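Local coordinates for enterocine A immunity protein (Enterococcus faecium, PDB 2BL8) that confers immunity to the antimicrobial activity of enterocin A, a pediocin-like bacteriocin, at residues 11-14 with 15-19; 55-58 with 59-63; 69-72 with 73-77; 77-80 with 81-84. One frame throughout, in Å; residues are numbered along the deposited sequence.

Overall arrangement
From the N terminus, interaction 1 occupies the C-terminal half of helix 5-17, interaction 2 the later turns of helix 48-64, and interactions 3 and 4 run on from each other along helix 71-84, sharing I77. Each joins consecutive residues and closes single helical turns, so none encloses or crosses another. What joins them is the antiparallel four-helix bundle. D15 and Q73 link interactions 1 and 3, and L12 packs on both I77 and L58, which touch each other as well. A62 of interaction 2 meets F69 of interaction 3 where helix 48-64 hands over to helix 71-84; interaction 4 continues helix 71-84 to its end.

Interaction 1: residues 11-14 with 15-19; sequences ELYN and DISIS
E11 to about S17 lie in the C-terminal half of helix 5-17 in an antiparallel four-helix bundle, and L12 and I16, Y13 and S17 meet here one turn apart. The backbone is regular i to i+4: D15 N, I16 N, S17 N and I18 N donate to the carbonyls of E11, L12, Y13 and N14. The bond from S17 N to Y13 O is the shortest of the four at 2.8 Å, that from I18 N to N14 O the longest at 3.2 Å. S19 N then donates to I16 O, tightening the chain into an i to i+3 turn.

L12 and I16 form the buried stripe, branched aliphatics lying side by side and pointing the same way, with L12 CD1 4.1 Å from I16 CD1. On the next stripe the Y13 ring leans along the helix, because its CG stands anti to the backbone N (chi1 -179°); CE2 then lies 3.9 Å from S17 CB, an oblique approach. A serine is small enough to fit beside the ring. Its hydroxyl turns back to the helix (chi1 66°), placing S17 OG 2.8 Å from N14 O and 3.1 Å from Y13 O. I18 also folds back, its CG1 coming 3.1 Å from N14 O.

D15 uses its carboxylate across the bundle: OD2 accepts from NE2 of Q73. Helix 71-84 also packs on E11, L12, D15 and I16, through L76, I77, Y72 and Q73 respectively, whereas helix 25-38 receives L12, Y13 and I16 through L28 and L31.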
# COMPACT_ATOMS: atom_id res chain seq x y z
N GLU A 11 -9.76 1.26 -3.81
CA GLU A 11 -10.31 -0.06 -3.49
C GLU A 11 -9.88 -0.56 -2.12
O GLU A 11 -10.67 -1.15 -1.38
CB GLU A 11 -9.93 -1.07 -4.57
CG GLU A 11 -10.51 -0.73 -5.94
CD GLU A 11 -10.05 -1.69 -7.03
OE1 GLU A 11 -8.92 -2.21 -6.94
OE2 GLU A 11 -10.82 -1.90 -7.99
N LEU A 12 -8.62 -0.33 -1.77
CA LEU A 12 -8.11 -0.78 -0.47
C LEU A 12 -8.80 0.02 0.63
O LEU A 12 -9.19 -0.53 1.66
CB LEU A 12 -6.59 -0.58 -0.41
CG LEU A 12 -5.84 -1.10 0.83
CD1 LEU A 12 -6.08 -2.60 0.99
CD2 LEU A 12 -4.36 -0.81 0.68
N TYR A 13 -8.96 1.32 0.41
CA TYR A 13 -9.61 2.19 1.39
C TYR A 13 -11.03 1.72 1.64
O TYR A 13 -11.44 1.54 2.79
CB TYR A 13 -9.64 3.64 0.88
CG TYR A 13 -10.29 4.60 1.86
CD1 TYR A 13 -9.51 5.41 2.68
CD2 TYR A 13 -11.67 4.66 2.01
CE1 TYR A 13 -10.09 6.26 3.62
CE2 TYR A 13 -12.27 5.50 2.95
CZ TYR A 13 -11.47 6.29 3.75
OH TYR A 13 -12.04 7.13 4.69
N ASN A 14 -11.79 1.55 0.57
CA ASN A 14 -13.18 1.13 0.67
C ASN A 14 -13.35 -0.23 1.32
O ASN A 14 -14.27 -0.44 2.12
CB ASN A 14 -13.84 1.13 -0.71
CG ASN A 14 -14.24 2.52 -1.16
OD1 ASN A 14 -13.81 3.52 -0.59
ND2 ASN A 14 -15.08 2.59 -2.19
N ASP A 15 -12.47 -1.18 0.98
CA ASP A 15 -12.58 -2.51 1.56
C ASP A 15 -12.36 -2.49 3.07
O ASP A 15 -13.06 -3.16 3.82
CB ASP A 15 -11.57 -3.46 0.92
CG ASP A 15 -11.89 -4.91 1.20
OD1 ASP A 15 -12.88 -5.41 0.64
OD2 ASP A 15 -11.16 -5.55 2.00
N ILE A 16 -11.38 -1.71 3.51
CA ILE A 16 -11.07 -1.59 4.93
C ILE A 16 -12.12 -0.78 5.66
O ILE A 16 -12.54 -1.13 6.77
CB ILE A 16 -9.68 -0.92 5.14
CG1 ILE A 16 -8.57 -1.88 4.68
CG2 ILE A 16 -9.49 -0.55 6.61
CD1 ILE A 16 -7.18 -1.25 4.70
N SER A 17 -12.56 0.32 5.04
CA SER A 17 -13.54 1.21 5.64
C SER A 17 -14.87 0.54 5.99
O SER A 17 -15.50 0.88 6.98
CB SER A 17 -13.81 2.40 4.72
OG SER A 17 -14.43 1.98 3.53
N ILE A 18 -15.28 -0.42 5.16
CA ILE A 18 -16.54 -1.13 5.39
C ILE A 18 -16.54 -1.84 6.73
O ILE A 18 -17.58 -2.00 7.37
CB ILE A 18 -16.82 -2.15 4.26
CG1 ILE A 18 -17.11 -1.40 2.96
CG2 ILE A 18 -17.99 -3.04 4.63
CD1 ILE A 18 -17.38 -2.30 1.77
N SER A 19 -15.35 -2.27 7.15
CA SER A 19 -15.20 -2.96 8.43
C SER A 19 -14.89 -1.90 9.48
O SER A 19 -13.79 -1.87 10.04
CB SER A 19 -14.06 -3.98 8.36
OG SER A 19 -14.36 -5.00 7.43

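Interaction 2: residues 55-58 with 59-63; sequences VNYL and YFTAY
Y57 and T61 meet through a doubly accepting carbonyl in this run of helix 48-64, one of the four antiparallel helices of the bundle. Y57 O is gripped twice by the same residue: T61 N donates at 2.8 Å and T61 OG1 at 2.7 Å. The hydroxyl comes from above the carbonyl plane, 41° out of it, while the N-H takes the usual helical path. A threonine suits a buried helical site because its hydroxyl can be satisfied in this way by the preceding turn. With chi1 at -58°, OG1 lies beside the backbone N and points back along the helix. It also sits over one face of the Y57 ring, 3.0 Å above the plane and toward the rim, with CE1 its nearest ring atom.

The carbonyls of V55, N56 and L58 accept from the backbone N-H one turn later: Y59 N reaches V55 O at 3.2 Å in a nearly straight bond (171° at the hydrogen), F60 N reaches N56 O at 3.0 Å, and A62 N reaches L58 O at 2.9 Å. Among polar groups further out, N56 ND2 donates to Y97 OH, and F60 O accepts from T64 OG1.

On the apolar side V55 and Y59 lie alongside each other, V55 CG1 3.5 Å from Y59 CE2, a slim beta-branched chain beside a broad ring. Helix 71-84 brings I77 against V55, L58 and Y59. Helix 25-38 sets I27 on L58 and T61, with D26 and V30 on Y57, and A62 meets F69 in the loop ahead of helix 71-84.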
# COMPACT_ATOMS: atom_id res chain seq x y z
N VAL A 55 3.46 1.65 1.24
CA VAL A 55 3.58 0.22 1.51
C VAL A 55 4.43 -0.01 2.76
O VAL A 55 4.09 -0.85 3.60
CB VAL A 55 4.16 -0.53 0.31
CG1 VAL A 55 4.33 -2.01 0.65
CG2 VAL A 55 3.22 -0.39 -0.89
N ASN A 56 5.53 0.73 2.89
CA ASN A 56 6.39 0.61 4.07
C ASN A 56 5.52 0.82 5.32
O ASN A 56 5.59 0.06 6.29
CB ASN A 56 7.46 1.71 4.09
CG ASN A 56 8.60 1.47 3.12
OD1 ASN A 56 9.42 2.37 2.91
ND2 ASN A 56 8.67 0.28 2.55
N TYR A 57 4.73 1.89 5.29
CA TYR A 57 3.85 2.23 6.40
C TYR A 57 2.83 1.14 6.72
O TYR A 57 2.62 0.79 7.88
CB TYR A 57 3.11 3.54 6.10
CG TYR A 57 2.01 3.86 7.08
CD1 TYR A 57 2.29 4.42 8.32
CD2 TYR A 57 0.68 3.56 6.77
CE1 TYR A 57 1.27 4.66 9.25
CE2 TYR A 57 -0.34 3.80 7.68
CZ TYR A 57 -0.04 4.35 8.91
OH TYR A 57 -1.06 4.57 9.81
N LEU A 58 2.19 0.60 5.69
CA LEU A 58 1.18 -0.43 5.89
C LEU A 58 1.72 -1.65 6.63
O LEU A 58 1.11 -2.12 7.59
CB LEU A 58 0.56 -0.84 4.55
CG LEU A 58 -0.27 0.26 3.87
CD1 LEU A 58 -0.74 -0.21 2.50
CD2 LEU A 58 -1.47 0.61 4.74
N TYR A 59 2.88 -2.15 6.21
CA TYR A 59 3.44 -3.32 6.87
C TYR A 59 4.00 -3.00 8.24
O TYR A 59 3.91 -3.81 9.16
CB TYR A 59 4.51 -3.96 5.99
CG TYR A 59 3.93 -4.71 4.81
CD1 TYR A 59 3.16 -5.86 5.00
CD2 TYR A 59 4.13 -4.25 3.51
CE1 TYR A 59 2.60 -6.54 3.91
CE2 TYR A 59 3.58 -4.92 2.42
CZ TYR A 59 2.82 -6.06 2.62
OH TYR A 59 2.28 -6.72 1.54
N PHE A 60 4.58 -1.81 8.39
CA PHE A 60 5.12 -1.41 9.68
C PHE A 60 3.97 -1.27 10.68
O PHE A 60 4.04 -1.77 11.80
CB PHE A 60 5.85 -0.07 9.57
CG PHE A 60 6.17 0.54 10.90
CD1 PHE A 60 7.14 -0.01 11.72
CD2 PHE A 60 5.46 1.64 11.36
CE1 PHE A 60 7.41 0.52 12.98
CE2 PHE A 60 5.71 2.18 12.62
CZ PHE A 60 6.69 1.62 13.43
N THR A 61 2.91 -0.59 10.26
CA THR A 61 1.75 -0.37 11.11
C THR A 61 1.09 -1.68 11.48
O THR A 61 0.68 -1.88 12.62
CB THR A 61 0.73 0.54 10.40
OG1 THR A 61 1.35 1.78 10.07
CG2 THR A 61 -0.47 0.80 11.31
N ALA A 62 0.97 -2.57 10.50
CA ALA A 62 0.36 -3.88 10.71
C ALA A 62 1.11 -4.65 11.79
O ALA A 62 0.50 -5.26 12.67
CB ALA A 62 0.34 -4.66 9.41
N TYR A 63 2.43 -4.63 11.71
CA TYR A 63 3.24 -5.35 12.69
C TYR A 63 3.13 -4.72 14.08
O TYR A 63 2.83 -5.40 15.06
CB TYR A 63 4.71 -5.37 12.27
CG TYR A 63 5.57 -6.13 13.25
CD1 TYR A 63 5.61 -7.52 13.24
CD2 TYR A 63 6.27 -5.46 14.26
CE1 TYR A 63 6.33 -8.23 14.20
CE2 TYR A 63 6.98 -6.16 15.22
CZ TYR A 63 7.00 -7.54 15.19
OH TYR A 63 7.68 -8.23 16.16

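Interaction 3: residues 69-72 with 73-77; sequences FTEY and QEELI
Two aromatic rings, F69 and Y72, flank the capping box that opens helix 71-84, each with a methyl from a later turn over one face. I77 CD1 sits over one face of the F69 ring, 3.9 Å from its centroid and 14° off the normal, a CH-pi contact. Q73 OE1 lies at the edge of the same ring, near its plane. L76 CD1 lies over one face of the Y72 ring, 4.0 Å from its centroid and further off the normal, also a CH-pi contact, with E75 OE1 at that ring's edge. Aliphatic chains long enough to carry a terminal methyl onto a ring suit these places.

Between the rings, T70 is the N-cap. Its OG1 accepts from Q73 N at 3.1 Å, a position reached with chi1 at 62°, while T70 N donates to Q73 OE1 at 3.0 Å. That donor stands 47° out of the amide plane. The exchange serves two N-H groups that lack a helical carbonyl. The extended Q73 chain leaves NE2 to bond D15 of helix 5-17, so the amide is held at both ends.

E71, E74 and E75 gather in the first turn and a half of the helix, where its dipole would probably favour their negative charge, although E71 OE2 and E75 OE2, 4.1 Å apart and not in contact, would probably repel. The extended E75 chain runs back obliquely to the E71 chain, which bends at chi2, and E75 OE2 lies 3.1 Å from E71 CG.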
# COMPACT_ATOMS: atom_id res chain seq x y z
N PHE A 69 -4.16 -8.07 7.60
CA PHE A 69 -4.93 -7.73 6.41
C PHE A 69 -5.53 -9.02 5.87
O PHE A 69 -4.98 -10.10 6.08
CB PHE A 69 -4.03 -7.13 5.33
CG PHE A 69 -3.45 -5.79 5.68
CD1 PHE A 69 -4.28 -4.69 5.84
CD2 PHE A 69 -2.08 -5.63 5.86
CE1 PHE A 69 -3.76 -3.44 6.15
CE2 PHE A 69 -1.54 -4.39 6.17
CZ PHE A 69 -2.38 -3.29 6.32
N THR A 70 -6.66 -8.92 5.18
CA THR A 70 -7.27 -10.12 4.60
C THR A 70 -6.43 -10.51 3.40
O THR A 70 -5.63 -9.71 2.90
CB THR A 70 -8.72 -9.85 4.13
OG1 THR A 70 -8.72 -8.86 3.09
CG2 THR A 70 -9.57 -9.35 5.29
N GLU A 71 -6.60 -11.74 2.93
CA GLU A 71 -5.85 -12.22 1.77
C GLU A 71 -6.03 -11.28 0.58
O GLU A 71 -5.08 -10.96 -0.13
CB GLU A 71 -6.33 -13.63 1.39
CG GLU A 71 -5.54 -14.30 0.28
CD GLU A 71 -4.67 -15.43 0.79
OE1 GLU A 71 -5.21 -16.31 1.49
OE2 GLU A 71 -3.46 -15.45 0.48
N TYR A 72 -7.26 -10.82 0.39
CA TYR A 72 -7.57 -9.90 -0.71
C TYR A 72 -6.88 -8.55 -0.53
O TYR A 72 -6.34 -8.00 -1.49
CB TYR A 72 -9.09 -9.72 -0.80
CG TYR A 72 -9.53 -8.65 -1.78
CD1 TYR A 72 -9.13 -8.68 -3.11
CD2 TYR A 72 -10.35 -7.60 -1.36
CE1 TYR A 72 -9.53 -7.69 -4.01
CE2 TYR A 72 -10.76 -6.61 -2.24
CZ TYR A 72 -10.35 -6.66 -3.56
OH TYR A 72 -10.75 -5.67 -4.42
N GLN A 73 -6.90 -8.02 0.69
CA GLN A 73 -6.25 -6.74 0.96
C GLN A 73 -4.74 -6.86 0.72
O GLN A 73 -4.12 -5.94 0.19
CB GLN A 73 -6.53 -6.30 2.40
CG GLN A 73 -7.98 -5.90 2.63
CD GLN A 73 -8.33 -5.69 4.09
OE1 GLN A 73 -7.55 -6.04 4.98
NE2 GLN A 73 -9.50 -5.13 4.34
N GLU A 74 -4.16 -8.01 1.09
CA GLU A 74 -2.73 -8.26 0.89
C GLU A 74 -2.42 -8.25 -0.60
O GLU A 74 -1.37 -7.77 -1.03
CB GLU A 74 -2.33 -9.61 1.48
CG GLU A 74 -2.30 -9.64 3.00
CD GLU A 74 -2.10 -11.04 3.55
OE1 GLU A 74 -1.90 -11.99 2.76
OE2 GLU A 74 -2.14 -11.20 4.79
N GLU A 75 -3.35 -8.80 -1.38
CA GLU A 75 -3.21 -8.86 -2.82
C GLU A 75 -3.27 -7.46 -3.42
O GLU A 75 -2.52 -7.14 -4.35
CB GLU A 75 -4.29 -9.78 -3.40
CG GLU A 75 -3.98 -11.25 -3.11
CD GLU A 75 -5.20 -12.14 -3.08
OE1 GLU A 75 -6.28 -11.73 -3.55
OE2 GLU A 75 -5.06 -13.28 -2.57
N LEU A 76 -4.14 -6.61 -2.89
CA LEU A 76 -4.22 -5.24 -3.38
C LEU A 76 -2.92 -4.51 -3.06
O LEU A 76 -2.40 -3.77 -3.89
CB LEU A 76 -5.39 -4.50 -2.74
CG LEU A 76 -6.78 -4.96 -3.18
CD1 LEU A 76 -7.84 -4.20 -2.38
CD2 LEU A 76 -6.95 -4.72 -4.68
N ILE A 77 -2.38 -4.71 -1.86
CA ILE A 77 -1.13 -4.04 -1.50
C ILE A 77 -0.01 -4.50 -2.43
O ILE A 77 0.83 -3.70 -2.84
CB ILE A 77 -0.76 -4.31 -0.02
CG1 ILE A 77 -1.84 -3.72 0.90
CG2 ILE A 77 0.58 -3.65 0.31
CD1 ILE A 77 -1.68 -4.10 2.37

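Interaction 4: residues 77-80 with 81-84; sequences IRNL and SEIG
This is a local contact, mostly polar, along the last turns of helix 71-84 in the antiparallel four-helix bundle: R78 and N79 both meet E82 on the outward side. Four i to i+4 bonds carry the backbone. S81 N, E82 N, I83 N and G84 N donate to the carbonyls of I77, R78, N79 and L80, the first at 3.2 Å and each of the others at 3.1 Å.

L80 faces the interior, where a leucine's branched end can fit between helices; it packs on I51 and L54 of helix 48-64 and on I8 and V9 of helix 5-17. I83 also touches I8, and S81, small and buried, meets Y97 of the C-terminal loop. G84, with no side chain, ends the helix where its O accepts from S48 OG, and T86 OG1 bonds to the carbonyls of E82 and I83, sharing its one hydrogen between them.

Polar chains suit the outer face. The R78 guanidinium has N79 ND2 at its edge, in plane. R78 CG lies 4.3 Å from E82 CD, whereas R78 NE and E82 OE1, 4.8 Å apart, are opposite charges not in contact that would probably attract. E82 CG stands beside the backbone N (chi1 -64°), which lays the chain against R78 O, 3.1 Å from CG. The amide and carboxylate of N79 and E82 run side by side, their planes 9° apart, with N79 ND2 2.9 Å from E82 OE1.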
# COMPACT_ATOMS: atom_id res chain seq x y z
N ILE A 77 -2.38 -4.71 -1.86
CA ILE A 77 -1.13 -4.04 -1.50
C ILE A 77 -0.01 -4.50 -2.43
O ILE A 77 0.83 -3.70 -2.84
CB ILE A 77 -0.76 -4.31 -0.02
CG1 ILE A 77 -1.84 -3.72 0.90
CG2 ILE A 77 0.58 -3.65 0.31
CD1 ILE A 77 -1.68 -4.10 2.37
N ARG A 78 -0.01 -5.78 -2.77
CA ARG A 78 0.99 -6.34 -3.67
C ARG A 78 0.90 -5.67 -5.05
O ARG A 78 1.91 -5.29 -5.64
CB ARG A 78 0.78 -7.85 -3.83
CG ARG A 78 1.71 -8.53 -4.81
CD ARG A 78 1.35 -10.00 -4.96
NE ARG A 78 0.07 -10.18 -5.64
CZ ARG A 78 -0.64 -11.31 -5.64
NH1 ARG A 78 -0.19 -12.37 -4.98
NH2 ARG A 78 -1.79 -11.37 -6.30
N ASN A 79 -0.32 -5.54 -5.55
CA ASN A 79 -0.54 -4.92 -6.85
C ASN A 79 -0.13 -3.46 -6.85
O ASN A 79 0.42 -2.97 -7.84
CB ASN A 79 -2.01 -5.08 -7.26
CG ASN A 79 -2.38 -6.52 -7.55
OD1 ASN A 79 -3.54 -6.84 -7.81
ND2 ASN A 79 -1.39 -7.41 -7.53
N LEU A 80 -0.36 -2.76 -5.74
CA LEU A 80 0.02 -1.35 -5.65
C LEU A 80 1.54 -1.20 -5.79
O LEU A 80 2.02 -0.35 -6.54
CB LEU A 80 -0.45 -0.75 -4.32
CG LEU A 80 -0.25 0.76 -4.18
CD1 LEU A 80 -1.01 1.49 -5.27
CD2 LEU A 80 -0.71 1.21 -2.80
N SER A 81 2.29 -2.04 -5.10
CA SER A 81 3.73 -1.97 -5.20
C SER A 81 4.19 -2.31 -6.62
O SER A 81 5.16 -1.72 -7.12
CB SER A 81 4.39 -2.92 -4.21
OG SER A 81 5.79 -2.77 -4.27
N GLU A 82 3.51 -3.25 -7.26
CA GLU A 82 3.88 -3.63 -8.63
C GLU A 82 3.76 -2.43 -9.56
O GLU A 82 4.59 -2.24 -10.46
CB GLU A 82 2.99 -4.77 -9.13
CG GLU A 82 3.15 -6.06 -8.33
CD GLU A 82 2.30 -7.19 -8.87
OE1 GLU A 82 1.07 -7.00 -9.03
OE2 GLU A 82 2.85 -8.28 -9.11
N ILE A 83 2.74 -1.60 -9.33
CA ILE A 83 2.55 -0.41 -10.14
C ILE A 83 3.71 0.56 -9.90
O ILE A 83 4.23 1.17 -10.83
CB ILE A 83 1.23 0.30 -9.79
CG1 ILE A 83 0.05 -0.57 -10.26
CG2 ILE A 83 1.18 1.69 -10.43
CD1 ILE A 83 -1.30 0.00 -9.91
N GLY A 84 4.10 0.68 -8.63
CA GLY A 84 5.19 1.57 -8.28
C GLY A 84 6.52 1.07 -8.82
O GLY A 84 7.40 1.86 -9.14